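Side-chain contacts in chinitase A (Streptomyces coelicolor, PDB 3EBV), which probably hydrolyses internal bonds of chitin through its glycoside hydrolase family 18 catalytic domain, the part of a longer secreted protein held in this chain: residues P150-M155 and G184-C189; G161-A166 and C207-G212. All blocks are in the same frame, centred on the assembly; numbering follows the deposited sequence.

Contact 1: residues P150-M155 and G184-C189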
loop_
_atom_site.group_PDB
_atom_site.type_symbol
_atom_site.label_atom_id
_atom_site.label_comp_id
_atom_site.label_asym_id
_atom_site.label_seq_id
_atom_site.Cartn_x
_atom_site.Cartn_y
_atom_site.Cartn_z
ATOM N N PRO A 150 -5.588 1.605 -3.424
ATOM C CA PRO A 150 -6.675 2.425 -3.985
ATOM C C PRO A 150 -6.921 3.688 -3.163
ATOM O O PRO A 150 -6.598 3.718 -1.969
ATOM C CB PRO A 150 -7.918 1.521 -3.809
ATOM C CG PRO A 150 -7.533 0.521 -2.712
ATOM C CD PRO A 150 -6.045 0.281 -2.922
ATOM N N GLN A 151 -7.500 4.688 -3.828
ATOM C CA GLN A 151 -8.109 5.817 -3.128
ATOM C C GLN A 151 -9.512 5.410 -2.673
ATOM O O GLN A 151 -10.085 4.387 -3.117
ATOM C CB GLN A 151 -8.147 7.021 -4.067
ATOM C CG GLN A 151 -6.745 7.553 -4.338
ATOM C CD GLN A 151 -6.796 8.726 -5.270
ATOM O OE1 GLN A 151 -6.919 9.874 -4.826
ATOM N NE2 GLN A 151 -6.762 8.455 -6.571
ATOM N N THR A 152 -10.113 6.204 -1.761
ATOM C CA THR A 152 -11.388 5.775 -1.217
ATOM C C THR A 152 -12.467 5.628 -2.305
ATOM O O THR A 152 -13.340 4.762 -2.220
ATOM C CB THR A 152 -11.862 6.753 -0.102
ATOM O OG1 THR A 152 -11.908 8.081 -0.644
ATOM C CG2 THR A 152 -10.957 6.668 1.073
ATOM N N ILE A 153 -12.417 6.486 -3.317
ATOM C CA ILE A 153 -13.410 6.415 -4.409
ATOM C C ILE A 153 -13.343 5.100 -5.192
ATOM O O ILE A 153 -14.310 4.739 -5.911
ATOM C CB ILE A 153 -13.248 7.564 -5.424
ATOM C CG1 ILE A 153 -11.829 7.583 -6.025
ATOM C CG2 ILE A 153 -13.615 8.871 -4.751
ATOM C CD1 ILE A 153 -11.630 8.641 -7.110
ATOM N N ASP A 154 -12.234 4.368 -5.034
ATOM C CA ASP A 154 -12.026 3.133 -5.798
ATOM C C ASP A 154 -12.575 1.880 -5.106
ATOM O O ASP A 154 -12.571 0.797 -5.721
ATOM C CB ASP A 154 -10.535 2.943 -6.042
ATOM C CG ASP A 154 -9.919 4.064 -6.871
ATOM O OD1 ASP A 154 -10.502 4.404 -7.920
ATOM O OD2 ASP A 154 -8.866 4.591 -6.463
HETATM N N MSE A 155 -13.009 2.001 -3.843
HETATM C CA MSE A 155 -13.481 0.836 -3.084
HETATM C C MSE A 155 -14.818 1.125 -2.381
HETATM O O MSE A 155 -15.120 0.514 -1.348
HETATM C CB MSE A 155 -12.458 0.419 -2.018
HETATM C CG MSE A 155 -11.011 0.203 -2.514
HETATM SE SE MSE A 155 -10.830 -1.444 -3.596
HETATM C CE MSE A 155 -10.974 -2.725 -2.191
ATOM N N GLY A 184 -12.558 13.265 0.182
ATOM C CA GLY A 184 -13.840 13.849 0.528
ATOM C C GLY A 184 -14.636 12.845 1.386
ATOM O O GLY A 184 -14.200 11.689 1.629
ATOM N N THR A 185 -15.817 13.264 1.815
ATOM C CA THR A 185 -16.667 12.338 2.580
ATOM C C THR A 185 -17.045 11.142 1.698
ATOM O O THR A 185 -17.103 11.221 0.453
ATOM C CB THR A 185 -17.929 13.024 3.146
ATOM O OG1 THR A 185 -18.671 13.575 2.057
ATOM C CG2 THR A 185 -17.556 14.120 4.163
HETATM N N MSE A 186 -17.274 10.015 2.367
HETATM C CA MSE A 186 -17.547 8.755 1.713
HETATM C C MSE A 186 -18.638 7.992 2.437
HETATM O O MSE A 186 -18.862 8.239 3.622
HETATM C CB MSE A 186 -16.273 7.889 1.749
HETATM C CG MSE A 186 -15.136 8.461 0.901
HETATM SE SE MSE A 186 -15.506 8.186 -1.010
HETATM C CE MSE A 186 -14.676 9.841 -1.709
ATOM N N LEU A 187 -19.276 7.045 1.759
ATOM C CA LEU A 187 -20.266 6.177 2.433
ATOM C C LEU A 187 -19.550 5.023 3.136
ATOM O O LEU A 187 -18.560 4.457 2.593
ATOM C CB LEU A 187 -21.279 5.608 1.449
ATOM C CG LEU A 187 -22.043 6.657 0.669
ATOM C CD1 LEU A 187 -23.046 5.934 -0.216
ATOM C CD2 LEU A 187 -22.810 7.540 1.635
ATOM N N GLY A 188 -20.038 4.622 4.304
ATOM C CA GLY A 188 -19.569 3.394 4.919
ATOM C C GLY A 188 -20.425 2.202 4.523
ATOM O O GLY A 188 -21.359 2.340 3.702
ATOM N N CYS A 189 -20.107 1.022 5.080
ATOM C CA CYS A 189 -20.875 -0.166 4.662
ATOM C C CYS A 189 -22.335 -0.120 5.113
ATOM O O CYS A 189 -23.182 -0.883 4.621
ATOM C CB CYS A 189 -20.232 -1.445 5.191
ATOM S SG CYS A 189 -20.249 -1.477 7.007
#
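Met186, deposited as selenomethionine, lays the end of its side chain against Thr152 and Ile153. Their backbones stay apart: Thr152 CA and Met186 CA are 7.4 Å from each other. The tight part lies at the methyl. Met186 CE is 3.4 Å from Ile153 CG2, closer than usual for two carbons. The same CE lies 3.4 Å from Thr152 OG1, while Met186 SE is 3.6 Å from that oxygen. No hydrogen bond crosses here. Thr152 OG1 bonds instead to Ser183 OG, just before 184-189, so the methionine packs beside an oxygen that already has a polar partner. Met186 CG stands anti to the carbonyl carbon (chi1 -67°), and bends at chi2 and chi3 then bring SE and CE in beside the same hydroxyl.

The fold is a TIM barrel. Residues 150-155 belong to the loop that follows barrel strand 145-148. Residues 184-189 come after the adjacent parallel strand 175-179. Strand 186-187 pairs antiparallel with 193-194. Helix 199-210 covers the buried Thr152: Leu205 touches it and Met186, and Phe201 also packs on Thr152.

The other side is looser. Ile153 is exposed and offers just its CG2 branch to the methionine, while the longer branch leads away. The short 3-10 turn that carries Thr152 and Ile153 is tied from within. Gln151 N donates to Asp154 OD2 at 3.0 Å. The oxygen accepts with its anti lone pair, and the N-H...O angle is a bent 141°. Asp154 N returns a bond to Gln151 O.

Contact 2: residues G161-A166 and C207-G212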
loop_
_atom_site.group_PDB
_atom_site.type_symbol
_atom_site.label_atom_id
_atom_site.label_comp_id
_atom_site.label_asym_id
_atom_site.label_seq_id
_atom_site.Cartn_x
_atom_site.Cartn_y
_atom_site.Cartn_z
ATOM N N GLY A 161 -13.173 -0.052 -9.881
ATOM C CA GLY A 161 -12.157 -0.736 -10.714
ATOM C C GLY A 161 -11.121 -1.471 -9.887
ATOM O O GLY A 161 -10.816 -2.648 -10.157
ATOM N N TYR A 162 -10.552 -0.814 -8.867
ATOM C CA TYR A 162 -9.666 -1.521 -7.942
ATOM C C TYR A 162 -10.347 -2.713 -7.252
ATOM O O TYR A 162 -9.755 -3.770 -7.081
ATOM C CB TYR A 162 -9.103 -0.567 -6.857
ATOM C CG TYR A 162 -7.819 0.130 -7.222
ATOM C CD1 TYR A 162 -7.833 1.325 -7.936
ATOM C CD2 TYR A 162 -6.607 -0.411 -6.809
ATOM C CE1 TYR A 162 -6.605 1.995 -8.274
ATOM C CE2 TYR A 162 -5.386 0.247 -7.095
ATOM C CZ TYR A 162 -5.420 1.439 -7.837
ATOM O OH TYR A 162 -4.184 2.007 -8.125
ATOM N N PHE A 163 -11.606 -2.533 -6.818
ATOM C CA PHE A 163 -12.267 -3.556 -6.054
ATOM C C PHE A 163 -12.494 -4.790 -6.963
ATOM O O PHE A 163 -12.211 -5.917 -6.542
ATOM C CB PHE A 163 -13.584 -3.006 -5.454
ATOM C CG PHE A 163 -14.013 -3.684 -4.172
ATOM C CD1 PHE A 163 -14.608 -2.919 -3.136
ATOM C CD2 PHE A 163 -13.832 -5.046 -3.963
ATOM C CE1 PHE A 163 -15.036 -3.568 -1.924
ATOM C CE2 PHE A 163 -14.255 -5.698 -2.753
ATOM C CZ PHE A 163 -14.868 -4.917 -1.744
ATOM N N GLN A 164 -12.971 -4.544 -8.186
ATOM C CA GLN A 164 -13.223 -5.661 -9.122
ATOM C C GLN A 164 -11.918 -6.408 -9.399
ATOM O O GLN A 164 -11.892 -7.627 -9.410
ATOM C CB GLN A 164 -13.780 -5.141 -10.430
ATOM C CG GLN A 164 -14.218 -6.268 -11.374
ATOM C CD GLN A 164 -15.252 -7.171 -10.775
ATOM O OE1 GLN A 164 -14.956 -8.342 -10.385
ATOM N NE2 GLN A 164 -16.485 -6.642 -10.660
ATOM N N THR A 165 -10.834 -5.640 -9.586
ATOM C CA THR A 165 -9.522 -6.246 -9.855
ATOM C C THR A 165 -9.084 -7.084 -8.681
ATOM O O THR A 165 -8.667 -8.246 -8.810
ATOM C CB THR A 165 -8.468 -5.191 -10.215
ATOM O OG1 THR A 165 -8.939 -4.411 -11.317
ATOM C CG2 THR A 165 -7.098 -5.852 -10.591
ATOM N N ALA A 166 -9.159 -6.487 -7.475
ATOM C CA ALA A 166 -8.773 -7.186 -6.268
ATOM C C ALA A 166 -9.517 -8.534 -6.113
ATOM O O ALA A 166 -8.912 -9.581 -5.803
ATOM C CB ALA A 166 -9.028 -6.266 -5.057
ATOM N N CYS A 207 -15.031 -1.864 6.503
ATOM C CA CYS A 207 -16.164 -2.809 6.506
ATOM C C CYS A 207 -16.658 -3.130 5.083
ATOM O O CYS A 207 -17.090 -4.256 4.804
ATOM C CB CYS A 207 -17.283 -2.130 7.331
ATOM S SG CYS A 207 -18.852 -3.007 7.375
ATOM N N ILE A 208 -16.643 -2.159 4.171
ATOM C CA ILE A 208 -17.134 -2.431 2.814
ATOM C C ILE A 208 -16.256 -3.544 2.194
ATOM O O ILE A 208 -16.769 -4.433 1.496
ATOM C CB ILE A 208 -17.047 -1.168 1.907
ATOM C CG1 ILE A 208 -17.861 -0.005 2.480
ATOM C CG2 ILE A 208 -17.509 -1.471 0.484
ATOM C CD1 ILE A 208 -17.583 1.303 1.760
ATOM N N GLN A 209 -14.935 -3.470 2.424
ATOM C CA GLN A 209 -14.015 -4.511 1.909
ATOM C C GLN A 209 -14.234 -5.852 2.612
ATOM O O GLN A 209 -14.293 -6.910 1.946
ATOM C CB GLN A 209 -12.574 -4.031 2.094
ATOM C CG GLN A 209 -12.296 -2.807 1.234
ATOM C CD GLN A 209 -10.967 -2.134 1.530
ATOM O OE1 GLN A 209 -9.976 -2.792 1.829
ATOM N NE2 GLN A 209 -10.967 -0.808 1.443
ATOM N N LEU A 210 -14.343 -5.810 3.941
ATOM C CA LEU A 210 -14.475 -7.027 4.763
ATOM C C LEU A 210 -15.794 -7.758 4.521
ATOM O O LEU A 210 -15.842 -8.986 4.707
ATOM C CB LEU A 210 -14.281 -6.724 6.249
ATOM C CG LEU A 210 -12.900 -6.149 6.624
ATOM C CD1 LEU A 210 -12.961 -5.358 7.935
ATOM C CD2 LEU A 210 -11.882 -7.325 6.693
ATOM N N GLU A 211 -16.834 -7.013 4.171
ATOM C CA GLU A 211 -18.142 -7.605 3.846
ATOM C C GLU A 211 -18.302 -7.844 2.349
ATOM O O GLU A 211 -19.333 -8.407 1.929
ATOM C CB GLU A 211 -19.299 -6.705 4.375
ATOM C CG GLU A 211 -19.285 -6.549 5.889
ATOM C CD GLU A 211 -20.505 -5.770 6.416
ATOM O OE1 GLU A 211 -21.201 -5.086 5.604
ATOM O OE2 GLU A 211 -20.731 -5.850 7.660
ATOM N N GLY A 212 -17.323 -7.427 1.524
ATOM C CA GLY A 212 -17.502 -7.434 0.094
ATOM C C GLY A 212 -16.652 -8.457 -0.654
ATOM O O GLY A 212 -16.480 -8.330 -1.858
#
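Phe163 and Gln209 mark the closest backbone approach, with CA atoms 8.2 Å apart, where helix 161-168 faces the C-terminal end of helix 199-210. Both belong to the outer helical layer of the TIM barrel, following strands 145-148 and 175-179. One ring bridges the gap. Phe163 sets CG anti to its backbone N (chi1 -152°), and the ring reaches across to the last turn of the other helix. It meets mostly backbone there. The carbonyl oxygen of Ile208 lies at the ring edge, in plane, with Phe163 CZ 3.8 Å away. Gln209 CA and Gly212 O approach obliquely. The apolar share is small: Phe163 CE1 touches Ile208 CG2 at 4.0 Å. Replacing Phe163 by alanine would probably open a gap between the two helices and deprive Ile208, Gln209 and Gly212 of their shared packing partner. Gly212 fits closely, as a CB built on it would come within 2.9 Å of Phe163 CZ. Within helix 161-168, Gly161 O is gripped twice. Thr165 N and Thr165 OG1 reach it from opposite faces of the carbonyl plane, the hydroxyl at 2.8 Å.

In the fold
The two contacts adjoin, with centres about 11 Å apart. Their segments alternate along the chain. Each contact joins a segment between strands 145-148 and 175-179 to one after strand 175-179. A disulfide ties 184-189 to 207-212: Cys189 SG of contact 1 is 2.1 Å from Cys207 SG of contact 2. The same two segments also meet where Leu187 O packs 3.4 Å from Ile208 CD1. The earlier segments, 150-155 and 161-166, meet where Met155 SE lies 3.5 Å from Phe163 N. Contact 1 is the one nearer the presumed active site: Gln151 touches Glu121, the glutamate ending the DxxDxDxE signature of family 18. In this family that glutamate is the proton donor, so Glu121 is probably catalytic.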